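Local coordinates for putative sugar binding protein (Geobacillus stearothermophilus, PDB 6GT9) that binds galactose and, as its description implies, glucose, and probably serves as the sugar-sensing component of a three-component system linked to galactan utilization, at residues V156-G161 with R173-A178; I187-E192 with Y205-K210; G143-E148 with T297-K302; K230-F235 with T241-F246. All coordinates share one frame; numbering follows the deposited sequence.

Contact 1: residues V156-G161 with R173-A178; sequences VAIITG and RGFEDA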
loop_
_atom_site.group_PDB
_atom_site.type_symbol
_atom_site.label_atom_id
_atom_site.label_comp_id
_atom_site.label_asym_id
_atom_site.label_seq_id
_atom_site.Cartn_x
_atom_site.Cartn_y
_atom_site.Cartn_z
ATOM N N VAL A 156 -1.082 15.174 16.241
ATOM C CA VAL A 156 -1.221 14.094 15.270
ATOM C C VAL A 156 -0.745 12.780 15.866
ATOM O O VAL A 156 0.338 12.713 16.459
ATOM C CB VAL A 156 -0.434 14.402 13.984
ATOM C CG1 VAL A 156 -0.558 13.252 13.004
ATOM C CG2 VAL A 156 -0.928 15.708 13.369
ATOM N N ALA A 157 -1.531 11.731 15.662
ATOM C CA ALA A 157 -1.074 10.358 15.810
ATOM C C ALA A 157 -1.105 9.669 14.455
ATOM O O ALA A 157 -1.967 9.955 13.618
ATOM C CB ALA A 157 -1.940 9.579 16.806
ATOM N N ILE A 158 -0.175 8.733 14.266
ATOM C CA ILE A 158 0.003 8.009 13.012
ATOM C C ILE A 158 -0.223 6.537 13.284
ATOM O O ILE A 158 0.338 5.981 14.236
ATOM C CB ILE A 158 1.404 8.214 12.410
ATOM C CG1 ILE A 158 1.618 9.675 12.043
ATOM C CG2 ILE A 158 1.608 7.282 11.183
ATOM C CD1 ILE A 158 2.994 9.974 11.433
ATOM N N ILE A 159 -1.062 5.916 12.473
ATOM C CA ILE A 159 -1.160 4.465 12.422
ATOM C C ILE A 159 -0.614 4.018 11.069
ATOM O O ILE A 159 -1.046 4.507 10.018
ATOM C CB ILE A 159 -2.601 4.008 12.682
ATOM C CG1 ILE A 159 -3.009 4.524 14.072
ATOM C CG2 ILE A 159 -2.727 2.503 12.591
ATOM C CD1 ILE A 159 -4.314 4.053 14.554
ATOM N N THR A 160 0.366 3.121 11.098
ATOM C CA THR A 160 1.052 2.674 9.900
ATOM C C THR A 160 0.988 1.151 9.838
ATOM O O THR A 160 0.873 0.478 10.864
ATOM C CB THR A 160 2.511 3.196 9.880
ATOM O OG1 THR A 160 3.110 2.955 8.601
ATOM C CG2 THR A 160 3.355 2.542 10.967
ATOM N N GLY A 161 1.033 0.611 8.621
ATOM C CA GLY A 161 0.938 -0.838 8.469
ATOM C C GLY A 161 2.030 -1.587 9.211
ATOM O O GLY A 161 1.772 -2.612 9.845
ATOM N N ARG A 173 7.438 9.066 6.105
ATOM C CA ARG A 173 8.529 10.024 5.974
ATOM C C ARG A 173 8.132 11.211 5.102
ATOM O O ARG A 173 8.500 12.354 5.400
ATOM C CB ARG A 173 9.769 9.320 5.422
ATOM C CG ARG A 173 10.995 10.216 5.329
ATOM C CD ARG A 173 11.371 10.739 6.710
ATOM N NE ARG A 173 12.207 11.932 6.624
ATOM C CZ ARG A 173 13.525 11.908 6.446
ATOM N NH1 ARG A 173 14.161 10.748 6.326
ATOM N NH2 ARG A 173 14.203 13.048 6.373
ATOM N N GLY A 174 7.370 10.967 4.031
ATOM C CA GLY A 174 6.892 12.073 3.214
ATOM C C GLY A 174 5.912 12.967 3.956
ATOM O O GLY A 174 5.929 14.195 3.808
ATOM N N PHE A 175 5.031 12.361 4.755
ATOM C CA PHE A 175 4.127 13.137 5.601
ATOM C C PHE A 175 4.906 14.051 6.533
ATOM O O PHE A 175 4.624 15.251 6.632
ATOM C CB PHE A 175 3.242 12.174 6.401
ATOM C CG PHE A 175 2.327 12.848 7.399
ATOM C CD1 PHE A 175 2.749 13.088 8.701
ATOM C CD2 PHE A 175 1.030 13.196 7.045
ATOM C CE1 PHE A 175 1.905 13.682 9.631
ATOM C CE2 PHE A 175 0.176 13.809 7.968
ATOM C CZ PHE A 175 0.615 14.044 9.264
ATOM N N GLU A 176 5.897 13.486 7.226
ATOM C CA GLU A 176 6.685 14.242 8.188
ATOM C C GLU A 176 7.425 15.399 7.523
ATOM O O GLU A 176 7.471 16.513 8.066
ATOM C CB GLU A 176 7.654 13.292 8.893
ATOM C CG GLU A 176 6.953 12.316 9.842
ATOM C CD GLU A 176 7.863 11.201 10.331
ATOM O OE1 GLU A 176 8.933 10.986 9.724
ATOM O OE2 GLU A 176 7.501 10.531 11.328
ATOM N N ASP A 177 8.000 15.164 6.342
ATOM C CA ASP A 177 8.667 16.252 5.631
ATOM C C ASP A 177 7.681 17.352 5.261
ATOM O O ASP A 177 8.020 18.545 5.302
ATOM C CB ASP A 177 9.363 15.722 4.376
ATOM C CG ASP A 177 10.562 14.839 4.694
ATOM O OD1 ASP A 177 11.070 14.896 5.834
ATOM O OD2 ASP A 177 11.010 14.100 3.792
ATOM N N ALA A 178 6.454 16.974 4.892
ATOM C CA ALA A 178 5.492 17.965 4.415
ATOM C C ALA A 178 4.989 18.865 5.543
ATOM O O ALA A 178 4.746 20.055 5.320
ATOM C CB ALA A 178 4.317 17.275 3.724
#

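Contact 2: residues I187-E192 with Y205-K210; sequences IVAIEE and YTILKK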
loop_
_atom_site.group_PDB
_atom_site.type_symbol
_atom_site.label_atom_id
_atom_site.label_comp_id
_atom_site.label_asym_id
_atom_site.label_seq_id
_atom_site.Cartn_x
_atom_site.Cartn_y
_atom_site.Cartn_z
ATOM N N ILE A 187 3.583 15.522 15.989
ATOM C CA ILE A 187 3.295 14.098 15.950
ATOM C C ILE A 187 3.672 13.516 17.299
ATOM O O ILE A 187 4.846 13.546 17.691
ATOM C CB ILE A 187 4.072 13.408 14.824
ATOM C CG1 ILE A 187 3.822 14.131 13.495
ATOM C CG2 ILE A 187 3.695 11.948 14.780
ATOM C CD1 ILE A 187 4.734 13.670 12.387
ATOM N N VAL A 188 2.690 12.968 18.004
ATOM C CA VAL A 188 2.896 12.499 19.370
ATOM C C VAL A 188 2.857 10.990 19.487
ATOM O O VAL A 188 3.094 10.461 20.585
ATOM C CB VAL A 188 1.877 13.131 20.333
ATOM C CG1 VAL A 188 1.956 14.645 20.245
ATOM C CG2 VAL A 188 0.481 12.650 20.010
ATOM N N ALA A 189 2.559 10.273 18.407
ATOM C CA ALA A 189 2.457 8.826 18.494
ATOM C C ALA A 189 2.496 8.238 17.092
ATOM O O ALA A 189 1.936 8.815 16.154
ATOM C CB ALA A 189 1.169 8.411 19.223
ATOM N N ILE A 190 3.190 7.106 16.958
ATOM C CA ILE A 190 3.220 6.295 15.741
ATOM C C ILE A 190 3.083 4.841 16.178
ATOM O O ILE A 190 3.894 4.358 16.977
ATOM C CB ILE A 190 4.521 6.499 14.929
ATOM C CG1 ILE A 190 4.758 7.988 14.650
ATOM C CG2 ILE A 190 4.490 5.707 13.623
ATOM C CD1 ILE A 190 6.012 8.297 13.850
ATOM N N GLU A 191 2.049 4.149 15.686
ATOM C CA GLU A 191 1.784 2.761 16.053
ATOM C C GLU A 191 1.514 1.919 14.808
ATOM O O GLU A 191 1.075 2.421 13.774
ATOM C CB GLU A 191 0.591 2.648 17.016
ATOM C CG GLU A 191 0.737 3.479 18.295
ATOM C CD GLU A 191 1.682 2.859 19.317
ATOM O OE1 GLU A 191 2.049 1.672 19.153
ATOM O OE2 GLU A 191 2.060 3.560 20.284
ATOM N N GLU A 192 1.768 0.616 14.933
ATOM C CA GLU A 192 1.607 -0.349 13.852
ATOM C C GLU A 192 0.267 -1.067 13.950
ATOM O O GLU A 192 -0.146 -1.495 15.032
ATOM C CB GLU A 192 2.727 -1.384 13.890
ATOM C CG GLU A 192 4.105 -0.796 13.719
ATOM C CD GLU A 192 5.191 -1.840 13.866
ATOM O OE1 GLU A 192 5.602 -2.108 15.017
ATOM O OE2 GLU A 192 5.625 -2.399 12.836
ATOM N N TYR A 205 -7.430 3.330 20.102
ATOM C CA TYR A 205 -7.979 3.442 21.450
ATOM C C TYR A 205 -6.878 3.698 22.476
ATOM O O TYR A 205 -6.967 4.637 23.274
ATOM C CB TYR A 205 -8.773 2.179 21.779
ATOM C CG TYR A 205 -9.343 2.138 23.177
ATOM C CD1 TYR A 205 -10.573 2.716 23.463
ATOM C CD2 TYR A 205 -8.652 1.510 24.207
ATOM C CE1 TYR A 205 -11.094 2.675 24.742
ATOM C CE2 TYR A 205 -9.164 1.465 25.487
ATOM C CZ TYR A 205 -10.383 2.050 25.748
ATOM O OH TYR A 205 -10.894 2.010 27.025
ATOM N N THR A 206 -5.813 2.891 22.451
ATOM C CA THR A 206 -4.722 3.095 23.403
ATOM C C THR A 206 -4.021 4.435 23.190
ATOM O O THR A 206 -3.550 5.042 24.157
ATOM C CB THR A 206 -3.717 1.942 23.318
ATOM O OG1 THR A 206 -3.127 1.907 22.014
ATOM C CG2 THR A 206 -4.406 0.616 23.566
ATOM N N ILE A 207 -3.937 4.912 21.942
ATOM C CA ILE A 207 -3.368 6.239 21.697
ATOM C C ILE A 207 -4.202 7.307 22.389
ATOM O O ILE A 207 -3.665 8.219 23.033
ATOM C CB ILE A 207 -3.253 6.519 20.184
ATOM C CG1 ILE A 207 -2.132 5.708 19.545
ATOM C CG2 ILE A 207 -3.004 8.006 19.935
ATOM C CD1 ILE A 207 -2.045 5.883 18.035
ATOM N N LEU A 208 -5.529 7.215 22.266
ATOM C CA LEU A 208 -6.384 8.230 22.864
ATOM C C LEU A 208 -6.334 8.187 24.388
ATOM O O LEU A 208 -6.479 9.231 25.033
ATOM C CB LEU A 208 -7.817 8.074 22.351
ATOM C CG LEU A 208 -7.887 8.283 20.828
ATOM C CD1 LEU A 208 -9.276 7.996 20.257
ATOM C CD2 LEU A 208 -7.431 9.688 20.471
ATOM N N LYS A 209 -6.099 7.017 24.989
ATOM C CA LYS A 209 -6.052 7.000 26.452
ATOM C C LYS A 209 -4.713 7.521 26.976
ATOM O O LYS A 209 -4.684 8.239 27.981
ATOM C CB LYS A 209 -6.378 5.599 26.997
ATOM C CG LYS A 209 -5.353 4.486 26.777
ATOM C CD LYS A 209 -5.878 3.152 27.381
ATOM C CE LYS A 209 -5.007 1.941 27.012
ATOM N NZ LYS A 209 -5.788 0.745 26.535
ATOM N N LYS A 210 -3.605 7.221 26.291
ATOM C CA LYS A 210 -2.312 7.774 26.691
ATOM C C LYS A 210 -2.126 9.225 26.256
ATOM O O LYS A 210 -1.372 9.965 26.898
ATOM C CB LYS A 210 -1.168 6.934 26.128
ATOM C CG LYS A 210 -0.871 5.671 26.922
ATOM C CD LYS A 210 0.478 5.083 26.519
ATOM C CE LYS A 210 1.595 6.112 26.668
ATOM N NZ LYS A 210 2.924 5.554 26.283
#

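Contact 3: residues G143-E148 with T297-K302; sequences GRALAE and TKVIRK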
loop_
_atom_site.group_PDB
_atom_site.type_symbol
_atom_site.label_atom_id
_atom_site.label_comp_id
_atom_site.label_asym_id
_atom_site.label_seq_id
_atom_site.Cartn_x
_atom_site.Cartn_y
_atom_site.Cartn_z
ATOM N N GLY A 143 0.503 14.879 3.922
ATOM C CA GLY A 143 0.962 15.890 4.865
ATOM C C GLY A 143 0.519 17.291 4.480
ATOM O O GLY A 143 0.052 18.060 5.327
ATOM N N ARG A 144 0.681 17.651 3.200
ATOM C CA ARG A 144 0.146 18.922 2.714
ATOM C C ARG A 144 -1.340 19.039 3.015
ATOM O O ARG A 144 -1.815 20.085 3.476
ATOM C CB ARG A 144 0.389 19.049 1.212
ATOM C CG ARG A 144 1.823 19.394 0.826
ATOM C CD ARG A 144 2.103 20.877 1.045
ATOM N NE ARG A 144 3.392 21.273 0.472
ATOM C CZ ARG A 144 4.495 21.433 1.194
ATOM N NH1 ARG A 144 4.452 21.248 2.510
ATOM N NH2 ARG A 144 5.630 21.789 0.612
ATOM N N ALA A 145 -2.086 17.961 2.775
ATOM C CA ALA A 145 -3.535 17.998 2.948
ATOM C C ALA A 145 -3.913 18.248 4.402
ATOM O O ALA A 145 -4.785 19.077 4.695
ATOM C CB ALA A 145 -4.151 16.687 2.454
ATOM N N LEU A 146 -3.285 17.520 5.332
ATOM C CA LEU A 146 -3.604 17.714 6.742
ATOM C C LEU A 146 -3.265 19.134 7.188
ATOM O O LEU A 146 -4.016 19.750 7.959
ATOM C CB LEU A 146 -2.863 16.678 7.593
ATOM C CG LEU A 146 -3.071 16.700 9.115
ATOM C CD1 LEU A 146 -3.021 15.271 9.692
ATOM C CD2 LEU A 146 -2.060 17.590 9.825
ATOM N N ALA A 147 -2.139 19.672 6.707
ATOM C CA ALA A 147 -1.743 21.032 7.069
ATOM C C ALA A 147 -2.728 22.058 6.528
ATOM O O ALA A 147 -3.040 23.044 7.208
ATOM C CB ALA A 147 -0.326 21.325 6.563
ATOM N N GLU A 148 -3.226 21.844 5.308
ATOM C CA GLU A 148 -4.228 22.740 4.735
ATOM C C GLU A 148 -5.535 22.682 5.513
ATOM O O GLU A 148 -6.083 23.719 5.902
ATOM C CB GLU A 148 -4.479 22.384 3.270
ATOM C CG GLU A 148 -3.413 22.874 2.293
ATOM C CD GLU A 148 -3.868 22.763 0.842
ATOM O OE1 GLU A 148 -3.272 21.968 0.080
ATOM O OE2 GLU A 148 -4.832 23.472 0.468
ATOM N N THR A 297 -1.734 9.146 -7.864
ATOM C CA THR A 297 -2.060 9.335 -6.454
ATOM C C THR A 297 -2.441 10.796 -6.243
ATOM O O THR A 297 -1.929 11.695 -6.922
ATOM C CB THR A 297 -0.902 8.921 -5.501
ATOM O OG1 THR A 297 -1.354 8.925 -4.128
ATOM C CG2 THR A 297 0.292 9.851 -5.626
ATOM N N LYS A 298 -3.378 11.017 -5.326
ATOM C CA LYS A 298 -3.914 12.352 -5.042
ATOM C C LYS A 298 -4.789 12.249 -3.806
ATOM O O LYS A 298 -5.371 11.195 -3.539
ATOM C CB LYS A 298 -4.747 12.891 -6.206
ATOM C CG LYS A 298 -5.940 12.012 -6.551
ATOM C CD LYS A 298 -6.976 12.754 -7.382
ATOM C CE LYS A 298 -7.583 11.848 -8.445
ATOM N NZ LYS A 298 -8.783 12.441 -9.108
ATOM N N VAL A 299 -4.897 13.344 -3.073
ATOM C CA VAL A 299 -5.789 13.393 -1.924
ATOM C C VAL A 299 -7.178 13.777 -2.414
ATOM O O VAL A 299 -7.330 14.702 -3.218
ATOM C CB VAL A 299 -5.273 14.375 -0.863
ATOM C CG1 VAL A 299 -6.235 14.427 0.337
ATOM C CG2 VAL A 299 -3.890 13.950 -0.405
ATOM N N ILE A 300 -8.187 13.038 -1.971
ATOM C CA ILE A 300 -9.567 13.387 -2.251
ATOM C C ILE A 300 -10.273 13.627 -0.923
ATOM O O ILE A 300 -9.877 13.118 0.131
ATOM C CB ILE A 300 -10.304 12.310 -3.066
ATOM C CG1 ILE A 300 -10.318 10.985 -2.297
ATOM C CG2 ILE A 300 -9.660 12.164 -4.449
ATOM C CD1 ILE A 300 -11.658 10.288 -2.278
ATOM N N ARG A 301 -11.335 14.419 -0.991
ATOM C CA ARG A 301 -12.186 14.730 0.147
ATOM C C ARG A 301 -13.627 14.449 -0.259
ATOM O O ARG A 301 -13.902 14.033 -1.389
ATOM C CB ARG A 301 -11.990 16.187 0.602
ATOM C CG ARG A 301 -10.557 16.506 1.024
ATOM C CD ARG A 301 -10.302 18.000 1.136
ATOM N NE ARG A 301 -8.978 18.304 1.682
ATOM C CZ ARG A 301 -7.883 18.457 0.940
ATOM N NH1 ARG A 301 -7.952 18.317 -0.376
ATOM N NH2 ARG A 301 -6.715 18.737 1.514
ATOM N N LYS A 302 -14.548 14.684 0.678
ATOM C CA LYS A 302 -15.966 14.434 0.433
ATOM C C LYS A 302 -16.490 15.203 -0.779
ATOM O O LYS A 302 -17.397 14.723 -1.468
ATOM C CB LYS A 302 -16.769 14.800 1.681
ATOM C CG LYS A 302 -18.267 14.570 1.573
ATOM C CD LYS A 302 -18.980 15.222 2.747
ATOM C CE LYS A 302 -20.482 15.222 2.558
ATOM N NZ LYS A 302 -21.021 13.842 2.498
HETATM O O HOH W 1 -4.429 19.115 -0.386
#

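Contact 4: residues K230-F235 with T241-F246; sequences KVVEQF and TYIIGF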
loop_
_atom_site.group_PDB
_atom_site.type_symbol
_atom_site.label_atom_id
_atom_site.label_comp_id
_atom_site.label_asym_id
_atom_site.label_seq_id
_atom_site.Cartn_x
_atom_site.Cartn_y
_atom_site.Cartn_z
ATOM N N LYS A 230 -13.866 3.849 13.423
ATOM C CA LYS A 230 -14.710 3.073 14.324
ATOM C C LYS A 230 -14.519 3.511 15.769
ATOM O O LYS A 230 -15.493 3.655 16.515
ATOM C CB LYS A 230 -14.407 1.584 14.178
ATOM C CG LYS A 230 -15.074 0.706 15.234
ATOM C CD LYS A 230 -14.289 -0.603 15.443
ATOM C CE LYS A 230 -15.026 -1.577 16.359
ATOM N NZ LYS A 230 -16.210 -2.181 15.687
ATOM N N VAL A 231 -13.270 3.732 16.183
ATOM C CA VAL A 231 -13.012 4.122 17.566
ATOM C C VAL A 231 -13.492 5.550 17.825
ATOM O O VAL A 231 -14.102 5.839 18.864
ATOM C CB VAL A 231 -11.516 3.938 17.882
ATOM C CG1 VAL A 231 -11.170 4.546 19.237
ATOM C CG2 VAL A 231 -11.177 2.464 17.875
ATOM N N VAL A 232 -13.247 6.458 16.878
ATOM C CA VAL A 232 -13.679 7.844 17.034
ATOM C C VAL A 232 -15.194 7.916 17.175
ATOM O O VAL A 232 -15.722 8.645 18.028
ATOM C CB VAL A 232 -13.175 8.691 15.847
ATOM C CG1 VAL A 232 -13.843 10.072 15.821
ATOM C CG2 VAL A 232 -11.669 8.835 15.916
ATOM N N GLU A 233 -15.919 7.151 16.355
ATOM C CA GLU A 233 -17.376 7.207 16.408
ATOM C C GLU A 233 -17.925 6.617 17.702
ATOM O O GLU A 233 -18.990 7.043 18.162
ATOM C CB GLU A 233 -17.983 6.499 15.195
ATOM C CG GLU A 233 -17.840 7.291 13.909
ATOM C CD GLU A 233 -18.736 6.789 12.785
ATOM O OE1 GLU A 233 -18.787 7.453 11.721
ATOM O OE2 GLU A 233 -19.381 5.729 12.956
ATOM N N GLN A 234 -17.221 5.655 18.307
ATOM C CA GLN A 234 -17.702 5.087 19.565
ATOM C C GLN A 234 -17.608 6.081 20.711
ATOM O O GLN A 234 -18.414 6.017 21.649
ATOM C CB GLN A 234 -16.931 3.817 19.916
ATOM C CG GLN A 234 -17.091 2.701 18.901
ATOM C CD GLN A 234 -16.488 1.395 19.366
ATOM O OE1 GLN A 234 -15.350 1.352 19.849
ATOM N NE2 GLN A 234 -17.238 0.312 19.198
ATOM N N PHE A 235 -16.625 6.983 20.677
ATOM C CA PHE A 235 -16.619 8.077 21.644
ATOM C C PHE A 235 -17.769 9.042 21.383
ATOM O O PHE A 235 -18.458 9.470 22.320
ATOM C CB PHE A 235 -15.284 8.814 21.598
ATOM C CG PHE A 235 -14.168 8.109 22.317
ATOM C CD1 PHE A 235 -14.047 8.198 23.695
ATOM C CD2 PHE A 235 -13.230 7.373 21.613
ATOM C CE1 PHE A 235 -13.018 7.564 24.358
ATOM C CE2 PHE A 235 -12.197 6.735 22.269
ATOM C CZ PHE A 235 -12.091 6.830 23.646
ATOM N N THR A 241 -12.402 15.064 15.396
ATOM C CA THR A 241 -11.081 14.509 15.203
ATOM C C THR A 241 -10.853 14.443 13.712
ATOM O O THR A 241 -11.681 13.979 13.026
ATOM C CB THR A 241 -11.076 13.085 15.746
ATOM O OG1 THR A 241 -11.314 13.124 17.130
ATOM C CG2 THR A 241 -9.787 12.387 15.495
ATOM N N TYR A 242 -9.712 14.923 13.254
ATOM C CA TYR A 242 -9.364 14.920 11.838
ATOM C C TYR A 242 -8.722 13.585 11.475
ATOM O O TYR A 242 -7.758 13.159 12.114
ATOM C CB TYR A 242 -8.413 16.074 11.515
ATOM C CG TYR A 242 -7.985 16.155 10.060
ATOM C CD1 TYR A 242 -8.727 16.876 9.132
ATOM C CD2 TYR A 242 -6.829 15.512 9.617
ATOM C CE1 TYR A 242 -8.331 16.947 7.792
ATOM C CE2 TYR A 242 -6.426 15.580 8.284
ATOM C CZ TYR A 242 -7.178 16.295 7.377
ATOM O OH TYR A 242 -6.769 16.373 6.053
ATOM N N ILE A 243 -9.251 12.927 10.450
ATOM C CA ILE A 243 -8.711 11.643 9.995
ATOM C C ILE A 243 -8.360 11.757 8.522
ATOM O O ILE A 243 -9.237 12.036 7.695
ATOM C CB ILE A 243 -9.699 10.489 10.204
ATOM C CG1 ILE A 243 -10.117 10.392 11.663
ATOM C CG2 ILE A 243 -9.061 9.170 9.767
ATOM C CD1 ILE A 243 -11.158 9.317 11.903
ATOM N N ILE A 244 -7.098 11.499 8.183
ATOM C CA ILE A 244 -6.707 11.295 6.794
ATOM C C ILE A 244 -6.122 9.890 6.679
ATOM O O ILE A 244 -5.250 9.503 7.467
ATOM C CB ILE A 244 -5.734 12.382 6.284
ATOM C CG1 ILE A 244 -5.376 12.127 4.800
ATOM C CG2 ILE A 244 -4.510 12.492 7.168
ATOM C CD1 ILE A 244 -4.767 13.327 4.058
ATOM N N GLY A 245 -6.655 9.109 5.750
ATOM C CA GLY A 245 -6.192 7.740 5.556
ATOM C C GLY A 245 -5.761 7.456 4.134
ATOM O O GLY A 245 -5.593 8.384 3.340
ATOM N N PHE A 246 -5.571 6.175 3.803
ATOM C CA PHE A 246 -5.151 5.737 2.481
ATOM C C PHE A 246 -6.229 4.888 1.823
ATOM O O PHE A 246 -6.978 4.172 2.492
ATOM C CB PHE A 246 -3.839 4.928 2.537
ATOM C CG PHE A 246 -2.634 5.702 2.066
ATOM C CD1 PHE A 246 -2.082 6.696 2.857
ATOM C CD2 PHE A 246 -2.078 5.450 0.825
ATOM C CE1 PHE A 246 -0.984 7.411 2.434
ATOM C CE2 PHE A 246 -0.980 6.173 0.378
ATOM C CZ PHE A 246 -0.434 7.162 1.194
#

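Contact 1: residues V156-G161 with R173-A178
Val156 and Ile158 of strand 154-160 rest against the ring of Phe175 from helix 166-179. The strand, this helix and strand 185-192 form a beta-alpha-beta unit. It belongs to the Rossmann-like C-terminal lobe of a type I periplasmic binding protein. The contact seats against the sheet the helix that carries Arg171, a galactose-binding residue.

The tight part is apolar and buried. Val156 CG1 lies 4.0 Å from Phe175 CZ, at the far end of the ring. Ile158 CD1 lies 4.1 Å from Phe175 CD1, closer to the ring's root. Both methyls approach the ring obliquely. The two strand residues are two apart, so their side chains leave the same face of the sheet and meet the ring in succession. Phe175 CG is anti to the backbone N (chi1 176°), which carries the ring toward the sheet, onto the face bearing Val156 and Ile158. The ring also stacks with Tyr218 of the adjacent strand 216-219. No hydrogen bond joins the two segments, so van der Waals packing carries the whole contact.

The looser side lies further round the helix. Glu176 is partly exposed. It only skirts strand 154-160 and packs instead on Ile187 and Ile190 of strand 185-192. One helical turn apart, the exposed Arg173 and the partly exposed Asp177 form a salt bridge. Asp177 has further partners in Arg180 and in the hydroxyl of Tyr136. Arg173 NE reaches Asp177 OD1 at 3.3 Å, with the oxygen met on its syn side but well out of the carboxylate plane.

Contact 2: residues I187-E192 with Y205-K210
Ile207 of helix 197-210 packs on Ala189 and Glu191 of strand 185-192. This is a strand-helix pair of the Rossmann-like C-terminal lobe. After the strand, the helix passes over the sheet toward strand 216-219, with strand 154-160 lying between the two.

Ile207 CB points at the sheet and splits into two branches. The short branch, CG2, is anti to the backbone N. It faces Ala189 CB at 4.3 Å and also packs on Ala157 of the neighbouring strand 154-160. The long branch starts at CG1, which lies 3.8 Å from Glu191 CG. It runs on extended (chi2 176°) to CD1, 3.7 Å from the same Glu191 CG. Ile207 and Glu191 lie alongside each other, pointing in opposite senses. Ile207 touches the aliphatic part of the glutamate and not its carboxylate.

The Glu191 chain bends at chi2 (-77°), so the carboxylate turns aside at CG and the methylene CG is what meets Ile207. This end of the contact is at the partly exposed border. Lys210 has the opposite charge but makes no salt bridge here, since its NZ stays 6.4 Å from Glu191 OE2.

Contact 3: residues G143-E148 with T297-K302
Val299 and Arg301 of strand 298-301 both close on Ala145 of helix 135-149. The strand is the antiparallel edge of the mixed sheet in the C-terminal lobe, and the helix lies against that sheet.

Along the strand, Lys298 is tied through its backbone to Val266 of the adjoining strand 263-266. Val299 then turns its side chain to the helix. Its CG1 comes within 3.7 Å of Ala145 CB, and its CG2 lies 4.0 Å from the same methyl. Val299 thus meets the alanine with both branches. It also touches Ile244 and Ala263. Ile300 faces the other way and packs on Thr264 and Leu307.

Arg301 returns to the helix side. Its chain is extended from CG to NE and carries the guanidinium to Ala145. Arg301 NH2 lies 3.4 Å from Ala145 CB, which approaches obliquely. Val299 CG1 sits over one face of the group, offset toward its rim. Ala145 O and a water lie at its edge, in plane, but the carbonyl makes no hydrogen bond to it. The main polar partner of Arg301 is Asp149, whose OD1 forms a salt bridge with NH2. The water O accepts from Arg301 NH2 at 3.0 Å. The same water O donates to Glu148 OE1 at 3.1 Å.

The contact is therefore mixed. The methyls of Ala145 and Val299 pack beside a guanidinium that Asp149 holds directly and Glu148 reaches through the water. These two acids would be expected to favour its positive charge.

Contact 4: residues K230-F235 with T241-F246
Val232 of helix 224-235 presents both of its methyls to Thr241 and Ile243, at the start of strand 242-246. Strand 216-219, this helix and strand 242-246 form a beta-alpha-beta unit, and the contact joins its last two elements.

The valine places its CG1 anti to the backbone N (chi1 168°), and this rotamer turns both branches to the strand: CG1 meets Thr241 alone, and CG2 meets Thr241 and Ile243. CG1 lies 4.1 Å from Thr241 CB. CG2 lies 4.0 Å from Thr241 CG2 and 4.1 Å from Ile243 CD1.

Thr241 precedes the strand proper. Its CG2 is anti to the backbone N and its OG1 lies beside that nitrogen (chi1 -64°). The methyl is thereby given to Val232 CG2, while Thr241 OG1 passes Val232 CG1 at 4.2 Å, a plain van der Waals distance. The two side chains cross at a slant. Ile243 reaches the helix differently. Its long branch is extended through chi2, so that only the terminal CD1 arrives at the valine, and the two side chains run past one another in opposite senses. The distances indicate ordinary van der Waals packing.

The next helix residue, Glu233, is held by Lys258 and Thr260. Val231 lies on another side of the helix and packs on Ala201, Ala204 and Leu208 of helix 197-210. Strand 242-246 runs between strands 216-219 and 263-266. Its Tyr242 and Ile244 lie on the other face and pack against helix 135-149, so the strand is sandwiched between helices 224-235 and 135-149.

How the contacts relate
From the N terminus, the chain first supplies helix 135-149, half of contact 3. Its partner, strand 298-301, comes only near the end of the chain, so contact 3 closes a long loop that encloses the other three. Within that loop contacts 1, 2 and 4 follow in series, each shut before the next opens, and none cross. All four pack helices on one mixed sheet. Contacts 1 and 3 place helices 166-179 and 135-149 on one face, while contacts 2 and 4 place helices 197-210 and 224-235 on the other. Strand 185-192 hydrogen-bonds to strand 154-160, tying contact 2 to contact 1, and Leu208 meets Phe235 between contacts 2 and 4.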